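Local atomic coordinates of uncharacterized protein (Clostridium leptum, PDB entry 4PW1), a protein that is of unknown function but folds into a nine-stranded antiparallel beta sheet surrounded by alpha-helices. Residues W31-G36 / S76-R81. Sequence-based numbering, arbitrary orientation.
Sequences WNLYTG and SGQDLR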
ATOM      1  N   TRP B  31      -9.331   0.028  -5.435  1.00 17.36           N
ATOM      2  CA  TRP B  31      -9.734   0.009  -4.032  1.00 18.12           C
ATOM      3  C   TRP B  31      -9.265   1.245  -3.288  1.00 17.75           C
ATOM      4  O   TRP B  31      -9.851   1.585  -2.276  1.00 17.54           O
ATOM      5  CB  TRP B  31      -9.327  -1.296  -3.337  1.00 18.16           C
ATOM      6  CG  TRP B  31     -10.038  -2.452  -3.988  1.00 18.71           C
ATOM      7  CD1 TRP B  31      -9.568  -3.252  -4.971  1.00 19.93           C
ATOM      8  CD2 TRP B  31     -11.384  -2.842  -3.766  1.00 18.67           C
ATOM      9  NE1 TRP B  31     -10.520  -4.170  -5.327  1.00 19.61           N
ATOM     10  CE2 TRP B  31     -11.648  -3.930  -4.606  1.00 19.84           C
ATOM     11  CE3 TRP B  31     -12.398  -2.379  -2.929  1.00 20.17           C
ATOM     12  CZ2 TRP B  31     -12.888  -4.542  -4.657  1.00 20.18           C
ATOM     13  CZ3 TRP B  31     -13.617  -3.023  -2.943  1.00 18.24           C
ATOM     14  CH2 TRP B  31     -13.846  -4.085  -3.799  1.00 20.56           C
ATOM     15  N   ASN B  32      -8.287   1.956  -3.817  1.00 19.07           N
ATOM     16  CA  ASN B  32      -7.900   3.239  -3.243  1.00 25.86           C
ATOM     17  C   ASN B  32      -9.022   4.271  -3.374  1.00 25.12           C
ATOM     18  O   ASN B  32      -9.021   5.274  -2.673  1.00 19.18           O
ATOM     19  CB  ASN B  32      -6.628   3.782  -3.909  1.00 27.41           C
ATOM     20  CG  ASN B  32      -6.767   3.830  -5.430  1.00 23.29           C
ATOM     21  OD1 ASN B  32      -7.154   2.839  -6.065  1.00 22.98           O
ATOM     22  ND2 ASN B  32      -6.475   4.963  -6.011  1.00 23.46           N
ATOM     23  N   LEU B  33      -9.957   4.047  -4.284  1.00 20.76           N
ATOM     24  CA  LEU B  33     -11.041   5.004  -4.504  1.00 22.17           C
ATOM     25  C   LEU B  33     -12.307   4.599  -3.786  1.00 23.36           C
ATOM     26  O   LEU B  33     -13.273   5.321  -3.824  1.00 23.75           O
ATOM     27  CB  LEU B  33     -11.314   5.129  -5.996  1.00 23.27           C
ATOM     28  CG  LEU B  33     -10.101   5.584  -6.817  1.00 24.06           C
ATOM     29  CD1 LEU B  33     -10.448   5.585  -8.291  1.00 25.86           C
ATOM     30  CD2 LEU B  33      -9.615   6.976  -6.405  1.00 25.38           C
ATOM     31  N   TYR B  34     -12.295   3.438  -3.125  1.00 22.25           N
ATOM     32  CA  TYR B  34     -13.448   2.920  -2.417  1.00 22.45           C
ATOM     33  C   TYR B  34     -13.632   3.732  -1.133  1.00 26.93           C
ATOM     34  O   TYR B  34     -12.658   3.942  -0.388  1.00 26.00           O
ATOM     35  CB  TYR B  34     -13.201   1.465  -2.072  1.00 21.05           C
ATOM     36  CG  TYR B  34     -14.302   0.789  -1.326  1.00 23.93           C
ATOM     37  CD1 TYR B  34     -15.387   0.234  -2.009  1.00 24.56           C
ATOM     38  CD2 TYR B  34     -14.284   0.718   0.070  1.00 22.73           C
ATOM     39  CE1 TYR B  34     -16.410  -0.358  -1.327  1.00 24.64           C
ATOM     40  CE2 TYR B  34     -15.295   0.107   0.747  1.00 23.98           C
ATOM     41  CZ  TYR B  34     -16.356  -0.420   0.040  1.00 26.71           C
ATOM     42  OH  TYR B  34     -17.398  -1.016   0.709  1.00 34.38           O
ATOM     43  N   THR B  35     -14.842   4.231  -0.900  1.00 23.20           N
ATOM     44  CA  THR B  35     -15.103   5.110   0.234  1.00 26.34           C
ATOM     45  C   THR B  35     -15.958   4.432   1.272  1.00 26.79           C
ATOM     46  O   THR B  35     -16.034   4.904   2.360  1.00 27.45           O
ATOM     47  CB  THR B  35     -15.857   6.397  -0.173  1.00 26.52           C
ATOM     48  OG1 THR B  35     -17.167   6.048  -0.641  1.00 26.58           O
ATOM     49  CG2 THR B  35     -15.115   7.149  -1.258  1.00 25.63           C
ATOM     50  N   GLY B  36     -16.650   3.357   0.918  1.00 22.88           N
ATOM     51  CA  GLY B  36     -17.662   2.787   1.799  1.00 24.68           C
ATOM     52  C   GLY B  36     -19.042   3.442   1.715  1.00 25.80           C
ATOM     53  O   GLY B  36     -19.931   3.003   2.379  1.00 23.24           O
ATOM     54  N   SER B  76     -20.386   3.542  -7.401  1.00 20.09           N
ATOM     55  CA  SER B  76     -19.773   4.807  -6.995  1.00 21.67           C
ATOM     56  C   SER B  76     -19.979   5.867  -8.041  1.00 21.70           C
ATOM     57  O   SER B  76     -19.787   5.604  -9.217  1.00 21.11           O
ATOM     58  CB  SER B  76     -18.250   4.615  -6.864  1.00 24.99           C
ATOM     59  OG  SER B  76     -17.560   5.853  -6.864  1.00 23.03           O
ATOM     60  N   GLY B  77     -20.252   7.093  -7.585  1.00 22.97           N
ATOM     61  CA  GLY B  77     -20.366   8.230  -8.457  1.00 23.61           C
ATOM     62  C   GLY B  77     -19.095   8.599  -9.187  1.00 25.57           C
ATOM     63  O   GLY B  77     -19.126   9.394 -10.090  1.00 26.74           O
ATOM     64  N   GLN B  78     -17.981   7.976  -8.853  1.00 26.43           N
ATOM     65  CA  GLN B  78     -16.805   8.041  -9.697  1.00 27.80           C
ATOM     66  C   GLN B  78     -16.854   7.121 -10.948  1.00 28.36           C
ATOM     67  O   GLN B  78     -15.877   7.023 -11.656  1.00 27.49           O
ATOM     68  CB  GLN B  78     -15.586   7.709  -8.856  1.00 28.21           C
ATOM     69  CG  GLN B  78     -15.373   8.707  -7.729  1.00 39.98           C
ATOM     70  CD  GLN B  78     -14.191   8.324  -6.852  1.00 50.72           C
ATOM     71  OE1 GLN B  78     -14.356   7.870  -5.717  1.00 61.61           O
ATOM     72  NE2 GLN B  78     -12.995   8.453  -7.398  1.00 54.56           N
ATOM     73  N   ASP B  79     -17.989   6.492 -11.226  1.00 26.59           N
ATOM     74  CA  ASP B  79     -18.143   5.517 -12.324  1.00 26.71           C
ATOM     75  C   ASP B  79     -17.332   4.240 -12.089  1.00 22.49           C
ATOM     76  O   ASP B  79     -16.540   3.790 -12.924  1.00 26.13           O
ATOM     77  CB  ASP B  79     -17.873   6.126 -13.707  1.00 30.86           C
ATOM     78  CG  ASP B  79     -18.730   5.485 -14.820  1.00 35.01           C
ATOM     79  OD1 ASP B  79     -19.691   4.691 -14.568  1.00 38.81           O
ATOM     80  OD2 ASP B  79     -18.422   5.798 -15.986  1.00 44.07           O
ATOM     81  N   LEU B  80     -17.540   3.662 -10.913  1.00 21.35           N
ATOM     82  CA  LEU B  80     -16.884   2.432 -10.511  1.00 21.58           C
ATOM     83  C   LEU B  80     -17.979   1.558  -9.987  1.00 19.03           C
ATOM     84  O   LEU B  80     -18.948   2.052  -9.407  1.00 20.30           O
ATOM     85  CB  LEU B  80     -15.851   2.708  -9.391  1.00 22.09           C
ATOM     86  CG  LEU B  80     -14.739   3.685  -9.778  1.00 25.50           C
ATOM     87  CD1 LEU B  80     -13.916   4.103  -8.557  1.00 24.75           C
ATOM     88  CD2 LEU B  80     -13.839   3.072 -10.814  1.00 25.38           C
ATOM     89  N   ARG B  81     -17.801   0.266 -10.152  1.00 18.38           N
ATOM     90  CA  ARG B  81     -18.640  -0.720  -9.510  1.00 20.69           C
ATOM     91  C   ARG B  81     -17.743  -1.690  -8.730  1.00 20.14           C
ATOM     92  O   ARG B  81     -16.797  -2.244  -9.282  1.00 19.25           O
ATOM     93  CB  ARG B  81     -19.444  -1.440 -10.603  1.00 22.12           C
ATOM     94  CG  ARG B  81     -20.523  -0.492 -11.158  1.00 25.70           C
ATOM     95  CD  ARG B  81     -20.858  -0.784 -12.580  1.00 31.47           C
ATOM     96  NE  ARG B  81     -21.998   0.018 -13.041  1.00 26.62           N
ATOM     97  CZ  ARG B  81     -21.919   1.244 -13.544  1.00 26.68           C
ATOM     98  NH1 ARG B  81     -20.769   1.924 -13.580  1.00 27.38           N
ATOM     99  NH2 ARG B  81     -23.037   1.843 -13.911  1.00 25.62           N
TER
HETATM  100  O   HOH W   1     -15.953   5.215  -4.536  1.00 30.43           O
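The carbonyl O of Leu33 receives a hydrogen bond from a water whose oxygen lies 2.8 Å away, and the same water pairs with Ser76 OG at 2.9 Å, so that it joins the 3-10 segment 31-33 to the turn after strand 74-76. Ser76 OG is held in place for this by the backbone N-H of Gln78 (N to OG 2.9 Å, angle 155°), which makes an ST turn. The direct carbon-carbon contact is between Leu33 and Leu80, whose side chains meet at about a right angle, with Leu80 CD1 3.8 Å from Leu33 CD1 and equally near Leu33 CB. In Leu80, CG stands anti to the carbonyl carbon (chi1 -60°), and with chi2 170° CD1 is the branch that reaches Leu33. The extended Gln78 chain runs aslant to the Leu33 side chain and lays its end against the isobutyl group.

Asp79 and Leu80 lie together opposite Ser76, a G1 beta bulge where strand 74-76 turns into strand 80-89. On that turn Asp79 OD1 receives Arg81 NH1 at 3.1 Å, while Arg81 NE makes a salt bridge to Glu43. The whole interface, the Gln78 side chain included, buries 156 Å²; its chemistry, a water bridge plus side-chain packing on Leu33, implies a modest attachment of the loop between strands 24-28 and 39-40 to the turn linking strands 74-76 and 80-89.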